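Local structure of putative glycosyltransferase (GalT1) (Streptococcus parasanguinis FW213, 5HEA) at residues K139-M151 with Y196-E210. The protein probably transfers sugar residues from nucleotide-activated donors, this chain being the C-terminal glycosyltransferase portion of a longer protein. Sequence-based numbering, arbitrary orientation.
Sequences KYFCKNYTIAEWM and YRLYLKASQITFINE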
# COMPACT_ATOMS: atom_id res chain seq x y z
N LYS A 139 9.83 -54.23 9.96
CA LYS A 139 9.54 -53.76 8.61
C LYS A 139 10.74 -53.08 7.93
O LYS A 139 10.60 -52.54 6.84
CB LYS A 139 8.33 -52.81 8.61
CG LYS A 139 6.99 -53.52 8.74
CD LYS A 139 6.80 -54.53 7.60
CE LYS A 139 5.38 -55.08 7.52
NZ LYS A 139 5.03 -55.92 8.70
N TYR A 140 11.90 -53.12 8.57
CA TYR A 140 13.09 -52.53 7.96
C TYR A 140 13.44 -53.15 6.61
O TYR A 140 13.44 -54.37 6.45
CB TYR A 140 14.31 -52.64 8.89
CG TYR A 140 15.60 -52.14 8.24
CD1 TYR A 140 15.92 -50.80 8.25
CD2 TYR A 140 16.49 -53.03 7.63
CE1 TYR A 140 17.08 -50.33 7.66
CE2 TYR A 140 17.66 -52.57 7.03
CZ TYR A 140 17.95 -51.21 7.05
OH TYR A 140 19.10 -50.72 6.47
N PHE A 141 13.72 -52.30 5.64
CA PHE A 141 14.37 -52.73 4.43
C PHE A 141 15.19 -51.56 3.88
O PHE A 141 15.04 -50.42 4.31
CB PHE A 141 13.38 -53.26 3.38
CG PHE A 141 12.52 -52.20 2.75
CD1 PHE A 141 12.92 -51.54 1.59
CD2 PHE A 141 11.30 -51.85 3.32
CE1 PHE A 141 12.13 -50.55 1.01
CE2 PHE A 141 10.49 -50.86 2.74
CZ PHE A 141 10.91 -50.22 1.58
N CYS A 142 16.06 -51.89 2.94
CA CYS A 142 16.85 -50.91 2.22
C CYS A 142 16.78 -51.36 0.77
O CYS A 142 16.65 -52.56 0.51
CB CYS A 142 18.29 -50.93 2.74
SG CYS A 142 19.38 -49.74 1.94
N LYS A 143 16.84 -50.43 -0.17
CA LYS A 143 16.77 -50.76 -1.59
C LYS A 143 17.35 -49.62 -2.42
O LYS A 143 17.21 -48.45 -2.06
CB LYS A 143 15.31 -50.99 -2.01
CG LYS A 143 15.15 -51.68 -3.36
CD LYS A 143 13.69 -51.89 -3.69
CE LYS A 143 13.52 -52.65 -5.01
NZ LYS A 143 14.09 -51.91 -6.18
N ASN A 144 18.01 -49.98 -3.52
CA ASN A 144 18.46 -49.01 -4.51
C ASN A 144 17.39 -48.87 -5.58
O ASN A 144 16.83 -49.87 -6.01
CB ASN A 144 19.77 -49.48 -5.16
CG ASN A 144 20.95 -49.38 -4.23
OD1 ASN A 144 20.92 -48.62 -3.26
ND2 ASN A 144 22.00 -50.14 -4.51
N TYR A 145 17.10 -47.64 -5.99
CA TYR A 145 16.08 -47.40 -7.01
C TYR A 145 16.63 -46.62 -8.19
O TYR A 145 17.46 -45.72 -8.02
CB TYR A 145 14.91 -46.58 -6.44
CG TYR A 145 14.11 -47.27 -5.36
CD1 TYR A 145 12.98 -48.02 -5.67
CD2 TYR A 145 14.47 -47.15 -4.02
CE1 TYR A 145 12.25 -48.64 -4.68
CE2 TYR A 145 13.74 -47.76 -3.03
CZ TYR A 145 12.63 -48.51 -3.36
OH TYR A 145 11.90 -49.13 -2.37
N THR A 146 16.14 -46.94 -9.38
CA THR A 146 16.31 -46.04 -10.51
C THR A 146 15.34 -44.90 -10.28
O THR A 146 14.41 -45.01 -9.47
CB THR A 146 15.92 -46.71 -11.85
OG1 THR A 146 14.51 -46.97 -11.84
CG2 THR A 146 16.68 -48.02 -12.06
N ILE A 147 15.51 -43.80 -11.01
CA ILE A 147 14.61 -42.67 -10.82
C ILE A 147 13.18 -43.05 -11.22
O ILE A 147 12.23 -42.70 -10.54
CB ILE A 147 15.07 -41.41 -11.57
CG1 ILE A 147 16.54 -41.12 -11.23
CG2 ILE A 147 14.18 -40.22 -11.23
CD1 ILE A 147 16.86 -41.20 -9.74
N ALA A 148 13.04 -43.80 -12.31
CA ALA A 148 11.73 -44.27 -12.76
C ALA A 148 11.00 -45.12 -11.71
O ALA A 148 9.81 -44.90 -11.44
CB ALA A 148 11.85 -45.04 -14.07
N GLU A 149 11.72 -46.06 -11.10
CA GLU A 149 11.20 -46.84 -9.98
C GLU A 149 10.87 -45.96 -8.79
O GLU A 149 9.86 -46.15 -8.10
CB GLU A 149 12.22 -47.90 -9.54
CG GLU A 149 12.48 -48.99 -10.55
CD GLU A 149 13.59 -49.94 -10.11
OE1 GLU A 149 14.48 -49.50 -9.35
OE2 GLU A 149 13.57 -51.11 -10.53
N TRP A 150 11.76 -45.02 -8.51
CA TRP A 150 11.57 -44.10 -7.40
C TRP A 150 10.28 -43.27 -7.57
O TRP A 150 9.48 -43.15 -6.63
CB TRP A 150 12.78 -43.19 -7.24
CG TRP A 150 12.66 -42.29 -6.08
CD1 TRP A 150 12.41 -40.95 -6.09
CD2 TRP A 150 12.73 -42.67 -4.70
NE1 TRP A 150 12.35 -40.47 -4.81
CE2 TRP A 150 12.54 -41.50 -3.93
CE3 TRP A 150 12.96 -43.88 -4.04
CZ2 TRP A 150 12.56 -41.50 -2.54
CZ3 TRP A 150 12.98 -43.88 -2.65
CH2 TRP A 150 12.78 -42.70 -1.92
N MET A 151 10.08 -42.74 -8.77
CA MET A 151 8.93 -41.88 -9.06
C MET A 151 7.61 -42.65 -9.21
O MET A 151 6.69 -42.17 -9.88
CB MET A 151 9.17 -41.09 -10.35
CG MET A 151 10.37 -40.15 -10.33
SD MET A 151 10.25 -38.82 -9.11
CE MET A 151 11.71 -37.89 -9.51
N TYR A 196 11.39 -33.10 -5.49
CA TYR A 196 11.37 -33.99 -6.65
C TYR A 196 12.33 -33.57 -7.76
O TYR A 196 12.85 -34.41 -8.50
CB TYR A 196 9.94 -34.16 -7.18
CG TYR A 196 9.46 -33.03 -8.05
CD1 TYR A 196 8.93 -31.88 -7.49
CD2 TYR A 196 9.51 -33.12 -9.44
CE1 TYR A 196 8.47 -30.83 -8.28
CE2 TYR A 196 9.05 -32.08 -10.24
CZ TYR A 196 8.54 -30.94 -9.66
OH TYR A 196 8.09 -29.91 -10.45
N ARG A 197 12.58 -32.27 -7.88
CA ARG A 197 13.54 -31.82 -8.89
C ARG A 197 14.96 -32.31 -8.59
O ARG A 197 15.72 -32.63 -9.50
CB ARG A 197 13.48 -30.30 -9.08
CG ARG A 197 12.10 -29.83 -9.54
CD ARG A 197 12.07 -28.36 -9.84
NE ARG A 197 11.71 -27.54 -8.68
CZ ARG A 197 12.43 -26.51 -8.24
NH1 ARG A 197 13.56 -26.18 -8.87
NH2 ARG A 197 12.02 -25.79 -7.19
N LEU A 198 15.32 -32.38 -7.31
CA LEU A 198 16.59 -33.01 -6.93
C LEU A 198 16.65 -34.49 -7.32
O LEU A 198 17.67 -34.97 -7.83
CB LEU A 198 16.81 -32.86 -5.43
CG LEU A 198 16.99 -31.41 -4.99
CD1 LEU A 198 16.77 -31.30 -3.48
CD2 LEU A 198 18.39 -30.94 -5.37
N TYR A 199 15.56 -35.21 -7.08
CA TYR A 199 15.48 -36.62 -7.50
C TYR A 199 15.76 -36.77 -9.01
O TYR A 199 16.50 -37.66 -9.46
CB TYR A 199 14.09 -37.19 -7.22
CG TYR A 199 13.67 -37.30 -5.79
CD1 TYR A 199 14.58 -37.53 -4.77
CD2 TYR A 199 12.31 -37.20 -5.45
CE1 TYR A 199 14.16 -37.64 -3.45
CE2 TYR A 199 11.89 -37.31 -4.13
CZ TYR A 199 12.81 -37.52 -3.15
OH TYR A 199 12.39 -37.64 -1.86
N LEU A 200 15.16 -35.88 -9.80
CA LEU A 200 15.32 -35.96 -11.26
C LEU A 200 16.77 -35.70 -11.71
O LEU A 200 17.15 -36.05 -12.82
CB LEU A 200 14.35 -35.00 -11.97
CG LEU A 200 12.86 -35.32 -11.82
CD1 LEU A 200 12.00 -34.15 -12.31
CD2 LEU A 200 12.51 -36.61 -12.58
N LYS A 201 17.58 -35.10 -10.84
CA LYS A 201 18.99 -34.87 -11.13
C LYS A 201 19.81 -36.13 -10.85
O LYS A 201 20.92 -36.27 -11.37
CB LYS A 201 19.55 -33.72 -10.29
CG LYS A 201 19.06 -32.33 -10.67
CD LYS A 201 19.80 -31.80 -11.88
CE LYS A 201 19.85 -30.27 -11.87
NZ LYS A 201 20.87 -29.71 -10.94
N ALA A 202 19.28 -37.04 -10.05
CA ALA A 202 20.05 -38.21 -9.59
C ALA A 202 20.04 -39.37 -10.59
O ALA A 202 19.20 -39.41 -11.49
CB ALA A 202 19.55 -38.67 -8.22
N SER A 203 20.98 -40.30 -10.42
CA SER A 203 21.02 -41.53 -11.22
C SER A 203 20.43 -42.69 -10.44
O SER A 203 19.76 -43.56 -11.00
CB SER A 203 22.46 -41.89 -11.61
OG SER A 203 22.98 -40.98 -12.57
N GLN A 204 20.68 -42.71 -9.13
CA GLN A 204 20.19 -43.76 -8.25
C GLN A 204 19.92 -43.20 -6.86
O GLN A 204 20.65 -42.35 -6.36
CB GLN A 204 21.20 -44.90 -8.15
CG GLN A 204 20.79 -46.00 -7.17
CD GLN A 204 21.79 -47.15 -7.14
OE1 GLN A 204 21.75 -48.05 -7.99
NE2 GLN A 204 22.69 -47.12 -6.17
N ILE A 205 18.86 -43.70 -6.25
CA ILE A 205 18.47 -43.26 -4.92
C ILE A 205 18.39 -44.48 -4.01
O ILE A 205 17.88 -45.52 -4.41
CB ILE A 205 17.12 -42.55 -4.99
CG1 ILE A 205 17.23 -41.35 -5.94
CG2 ILE A 205 16.65 -42.18 -3.58
CD1 ILE A 205 15.93 -40.57 -6.14
N THR A 206 18.92 -44.36 -2.79
CA THR A 206 18.84 -45.45 -1.82
C THR A 206 17.86 -45.09 -0.71
O THR A 206 17.97 -44.03 -0.08
CB THR A 206 20.21 -45.77 -1.21
OG1 THR A 206 21.11 -46.18 -2.25
CG2 THR A 206 20.09 -46.90 -0.18
N PHE A 207 16.88 -45.97 -0.47
CA PHE A 207 15.91 -45.76 0.60
C PHE A 207 16.19 -46.71 1.76
O PHE A 207 16.38 -47.91 1.55
CB PHE A 207 14.48 -45.99 0.08
CG PHE A 207 13.42 -45.80 1.14
CD1 PHE A 207 13.14 -44.53 1.62
CD2 PHE A 207 12.71 -46.87 1.64
CE1 PHE A 207 12.17 -44.34 2.58
CE2 PHE A 207 11.74 -46.69 2.61
CZ PHE A 207 11.47 -45.42 3.08
N ILE A 208 16.23 -46.17 2.98
CA ILE A 208 16.26 -47.03 4.17
C ILE A 208 14.98 -46.86 4.98
O ILE A 208 14.67 -45.75 5.44
CB ILE A 208 17.51 -46.80 5.07
CG1 ILE A 208 17.87 -45.33 5.16
CG2 ILE A 208 18.72 -47.55 4.51
CD1 ILE A 208 19.08 -45.05 6.02
N ASN A 209 14.23 -47.95 5.14
CA ASN A 209 12.96 -47.90 5.85
C ASN A 209 13.14 -47.97 7.36
O ASN A 209 12.74 -48.95 8.00
CB ASN A 209 12.00 -49.00 5.39
CG ASN A 209 10.55 -48.67 5.75
OD1 ASN A 209 10.14 -47.52 5.69
ND2 ASN A 209 9.79 -49.69 6.17
N GLU A 210 13.74 -46.93 7.92
CA GLU A 210 13.86 -46.80 9.36
C GLU A 210 13.35 -45.41 9.75
O GLU A 210 13.62 -44.42 9.05
CB GLU A 210 15.32 -46.99 9.81
CG GLU A 210 16.30 -46.03 9.14
CD GLU A 210 17.74 -46.25 9.61
OE1 GLU A 210 18.25 -47.38 9.48
OE2 GLU A 210 18.36 -45.27 10.11
O HOH W 1 20.46 -48.27 7.67
O HOH W 2 17.90 -43.84 -12.89
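Lys143 and Phe207 face each other as a hydrogen-bonded antiparallel pair, Lys143 N giving to Phe207 O and Phe207 N to Lys143 O; Tyr145 and Ile205 repeat the exchange. Past them, Asn209 N donates almost straight to Phe141 O (2.7 Å, 173°). An asparagine suits this place: with Asn209 CG anti to the backbone N (chi1 -160°), ND2 reaches Lys139 O (3.0 Å) from above the carbonyl plane, OD1 accepts from Asn120 ND2, and CB sits over a face of the Phe141 ring. On the Asn144 side of the sheet, Thr206 OG1 donates to Asn144 OD1 (2.6 Å) and also bonds Ser114, while Asn144 ND2 turns to Asn112. The Gln204 amide stacks on that of Asn144, its NE2 held by Ser114. One water joins Ile147 N to Ser203 O. Thr146, short and hydroxylated, accepts from Glu149 N (3.0 Å), and Glu149 OE1 takes Thr146 N, a capping box. In the short helix 147-150 that this box starts, Trp150 turns its NE1 edge onto the face of Tyr199 (planes at 74°), and the slim methyl Ile205 CD1 lies flat against the indole five-membered ring, a CH-pi contact. Strand 142-146 thus pairs along one side of strand 204-217, opposite strand 116-125, in a mixed sheet consistent with a GT-A-type glycosyltransferase domain.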